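Local coordinates for interphotoreceptor retinoid-binding protein (Xenopus laevis, PDB 1J7X) that probably binds and carries retinoids and other lipids between the photoreceptors and the pigment epithelium of the retina, at residues A[4-9]-A[249-254]. Numbering follows the deposited sequence.
Sequences VTHVLH and FGDTQL
The hairpin loop between strands 244-248 and 254-265 lies against the N-terminal helix 2-18, where His-6 and Val-7 meet its type II turn from Phe-249 to Thr-252. Val-7 brings one methyl, CG1, over the middle of the Phe-249 ring: a CH-pi contact, 3.7 Å from CG1 to the ring centroid and only 8° off the normal. The torsion of Val-7 (chi1 177°, CG1 opposite its own N) swings this methyl onto the aromatic face, while the ring carbon CE1 of Phe-249 also comes 3.7 Å from the carbonyl O of Val-7. Beyond this helical turn, Gln-10 and Leu-11 also touch the Phe-249 side chain. With a serine in place of Phe-249 the Val-7 methyl is likely to lose the aromatic face it rests on, opening a gap between loop and helix.

The polar half of the contact belongs to His-6. Its NE2 points at the turn and is shared by two weak hydrogen bonds, to Gly-250 O at 2.8 Å and to Asp-251 OD1 at 3.3 Å; both are well bent. Both acceptors sit at the imidazole edge, near its plane, yet the Asp-251 carboxylate is turned 76° from the ring. Gly-250 O has a second donor in Gln-10 NE2, so the helix reaches this carbonyl with two donors, the one from His-6 being weak. Within the loop, Thr-252 OG1 lies 2.6 Å from Phe-249 O, to which it donates, and accepts from Leu-254 N at 2.9 Å. The result is a type II turn that runs into an ST turn at Thr-252, in the loop of a beta hairpin that packs against the N-terminal helix.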
ATOM      1  N   VAL A   4     -33.096  -5.508  11.182  1.00 37.18           N
ATOM      2  CA  VAL A   4     -32.670  -4.542  10.206  1.00 39.62           C
ATOM      3  C   VAL A   4     -32.395  -3.192  10.850  1.00 39.65           C
ATOM      4  O   VAL A   4     -31.371  -2.552  10.597  1.00 39.11           O
ATOM      5  CB  VAL A   4     -33.744  -4.351   9.092  1.00 40.82           C
ATOM      6  CG1 VAL A   4     -33.321  -3.359   8.118  1.00 44.44           C
ATOM      7  CG2 VAL A   4     -34.048  -5.673   8.384  1.00 43.72           C
ATOM      8  N   THR A   5     -33.295  -2.721  11.712  1.00 39.84           N
ATOM      9  CA  THR A   5     -33.050  -1.420  12.325  1.00 40.44           C
ATOM     10  C   THR A   5     -31.838  -1.499  13.287  1.00 38.30           C
ATOM     11  O   THR A   5     -31.127  -0.540  13.527  1.00 40.22           O
ATOM     12  CB  THR A   5     -34.323  -0.848  12.985  1.00 41.13           C
ATOM     13  OG1 THR A   5     -34.641  -1.525  14.220  1.00 48.55           O
ATOM     14  CG2 THR A   5     -35.492  -1.119  12.114  1.00 40.35           C
ATOM     15  N   HIS A   6     -31.611  -2.659  13.822  1.00 36.48           N
ATOM     16  CA  HIS A   6     -30.517  -2.855  14.769  1.00 35.21           C
ATOM     17  C   HIS A   6     -29.195  -2.595  14.018  1.00 32.76           C
ATOM     18  O   HIS A   6     -28.332  -1.834  14.474  1.00 31.54           O
ATOM     19  CB  HIS A   6     -30.568  -4.265  15.314  1.00 36.31           C
ATOM     20  CG  HIS A   6     -29.581  -4.533  16.413  1.00 40.09           C
ATOM     21  ND1 HIS A   6     -29.548  -3.794  17.578  1.00 44.93           N
ATOM     22  CD2 HIS A   6     -28.608  -5.466  16.540  1.00 43.94           C
ATOM     23  CE1 HIS A   6     -28.622  -4.275  18.384  1.00 48.31           C
ATOM     24  NE2 HIS A   6     -28.019  -5.280  17.772  1.00 44.44           N
ATOM     25  N   VAL A   7     -29.092  -3.175  12.822  1.00 29.24           N
ATOM     26  CA  VAL A   7     -27.890  -2.985  12.025  1.00 28.60           C
ATOM     27  C   VAL A   7     -27.818  -1.582  11.517  1.00 28.34           C
ATOM     28  O   VAL A   7     -26.782  -0.979  11.559  1.00 27.09           O
ATOM     29  CB  VAL A   7     -27.844  -3.945  10.832  1.00 26.86           C
ATOM     30  CG1 VAL A   7     -26.593  -3.670   9.978  1.00 31.15           C
ATOM     31  CG2 VAL A   7     -27.793  -5.313  11.332  1.00 30.29           C
ATOM     32  N   LEU A   8     -28.935  -1.103  11.000  1.00 27.07           N
ATOM     33  CA  LEU A   8     -28.988   0.227  10.433  1.00 27.88           C
ATOM     34  C   LEU A   8     -28.553   1.244  11.354  1.00 24.87           C
ATOM     35  O   LEU A   8     -27.720   2.135  11.008  1.00 27.57           O
ATOM     36  CB  LEU A   8     -30.410   0.454   9.845  1.00 28.55           C
ATOM     37  CG  LEU A   8     -30.630   1.837   9.243  1.00 33.97           C
ATOM     38  CD1 LEU A   8     -29.772   2.046   8.023  1.00 36.21           C
ATOM     39  CD2 LEU A   8     -32.168   1.867   8.856  1.00 36.15           C
ATOM     40  N   HIS A   9     -29.040   1.203  12.608  1.00 25.34           N
ATOM     41  CA  HIS A   9     -28.722   2.229  13.597  1.00 24.53           C
ATOM     42  C   HIS A   9     -27.192   2.230  13.898  1.00 24.74           C
ATOM     43  O   HIS A   9     -26.545   3.219  13.984  1.00 24.69           O
ATOM     44  CB  HIS A   9     -29.535   1.959  14.928  1.00 24.89           C
ATOM     45  CG  HIS A   9     -29.379   3.002  15.969  1.00 25.98           C
ATOM     46  ND1 HIS A   9     -28.930   2.722  17.237  1.00 36.85           N
ATOM     47  CD2 HIS A   9     -29.425   4.340  15.886  1.00 30.25           C
ATOM     48  CE1 HIS A   9     -28.773   3.847  17.903  1.00 34.33           C
ATOM     49  NE2 HIS A   9     -29.108   4.847  17.116  1.00 33.33           N
ATOM     50  N   PHE A 249     -21.148  -5.733  14.285  1.00 35.68           N
ATOM     51  CA  PHE A 249     -22.505  -5.287  14.585  1.00 36.22           C
ATOM     52  C   PHE A 249     -22.953  -6.142  15.755  1.00 36.28           C
ATOM     53  O   PHE A 249     -23.245  -7.351  15.552  1.00 36.85           O
ATOM     54  CB  PHE A 249     -23.473  -5.520  13.409  1.00 33.76           C
ATOM     55  CG  PHE A 249     -23.290  -4.517  12.248  1.00 30.94           C
ATOM     56  CD1 PHE A 249     -23.581  -3.196  12.422  1.00 32.75           C
ATOM     57  CD2 PHE A 249     -22.766  -4.917  11.058  1.00 28.81           C
ATOM     58  CE1 PHE A 249     -23.338  -2.277  11.421  1.00 28.63           C
ATOM     59  CE2 PHE A 249     -22.592  -4.041  10.024  1.00 23.67           C
ATOM     60  CZ  PHE A 249     -22.863  -2.699  10.239  1.00 24.39           C
ATOM     61  N   GLY A 250     -22.983  -5.544  16.929  1.00 38.74           N
ATOM     62  CA  GLY A 250     -23.470  -6.241  18.122  1.00 41.33           C
ATOM     63  C   GLY A 250     -24.741  -7.014  17.841  1.00 43.28           C
ATOM     64  O   GLY A 250     -25.642  -6.554  17.067  1.00 44.40           O
ATOM     65  N   ASP A 251     -24.779  -8.231  18.400  1.00 45.14           N
ATOM     66  CA  ASP A 251     -25.897  -9.151  18.299  1.00 46.60           C
ATOM     67  C   ASP A 251     -26.084  -9.769  16.949  1.00 44.42           C
ATOM     68  O   ASP A 251     -27.173 -10.274  16.646  1.00 44.99           O
ATOM     69  CB  ASP A 251     -27.198  -8.428  18.747  1.00 48.57           C
ATOM     70  CG  ASP A 251     -27.068  -7.789  20.164  1.00 53.09           C
ATOM     71  OD1 ASP A 251     -26.499  -6.662  20.302  1.00 55.48           O
ATOM     72  OD2 ASP A 251     -27.505  -8.376  21.190  1.00 59.74           O
ATOM     73  N   THR A 252     -25.033  -9.763  16.123  1.00 41.01           N
ATOM     74  CA  THR A 252     -25.193 -10.329  14.792  1.00 38.19           C
ATOM     75  C   THR A 252     -23.945 -11.024  14.385  1.00 35.73           C
ATOM     76  O   THR A 252     -22.953 -10.898  15.038  1.00 36.06           O
ATOM     77  CB  THR A 252     -25.410  -9.242  13.752  1.00 40.14           C
ATOM     78  OG1 THR A 252     -24.140  -8.644  13.434  1.00 34.19           O
ATOM     79  CG2 THR A 252     -26.366  -8.119  14.297  1.00 39.13           C
ATOM     80  N   GLN A 253     -24.030 -11.724  13.278  1.00 34.62           N
ATOM     81  CA  GLN A 253     -22.915 -12.419  12.655  1.00 34.85           C
ATOM     82  C   GLN A 253     -22.289 -11.541  11.532  1.00 33.33           C
ATOM     83  O   GLN A 253     -21.675 -12.083  10.606  1.00 33.08           O
ATOM     84  CB  GLN A 253     -23.408 -13.736  12.026  1.00 33.58           C
ATOM     85  CG  GLN A 253     -23.992 -14.828  13.036  1.00 34.43           C
ATOM     86  CD  GLN A 253     -22.990 -15.309  14.058  1.00 34.07           C
ATOM     87  OE1 GLN A 253     -22.961 -14.819  15.188  1.00 40.54           O
ATOM     88  NE2 GLN A 253     -22.165 -16.290  13.664  1.00 30.46           N
ATOM     89  N   LEU A 254     -22.585 -10.253  11.585  1.00 30.96           N
ATOM     90  CA  LEU A 254     -22.128  -9.264  10.554  1.00 29.32           C
ATOM     91  C   LEU A 254     -21.228  -8.275  11.084  1.00 28.16           C
ATOM     92  O   LEU A 254     -21.206  -7.976  12.247  1.00 28.75           O
ATOM     93  CB  LEU A 254     -23.317  -8.494   9.924  1.00 28.48           C
ATOM     94  CG  LEU A 254     -24.208  -9.330   9.030  1.00 31.15           C
ATOM     95  CD1 LEU A 254     -25.387  -8.443   8.538  1.00 30.58           C
ATOM     96  CD2 LEU A 254     -23.489  -9.884   7.898  1.00 35.39           C
TER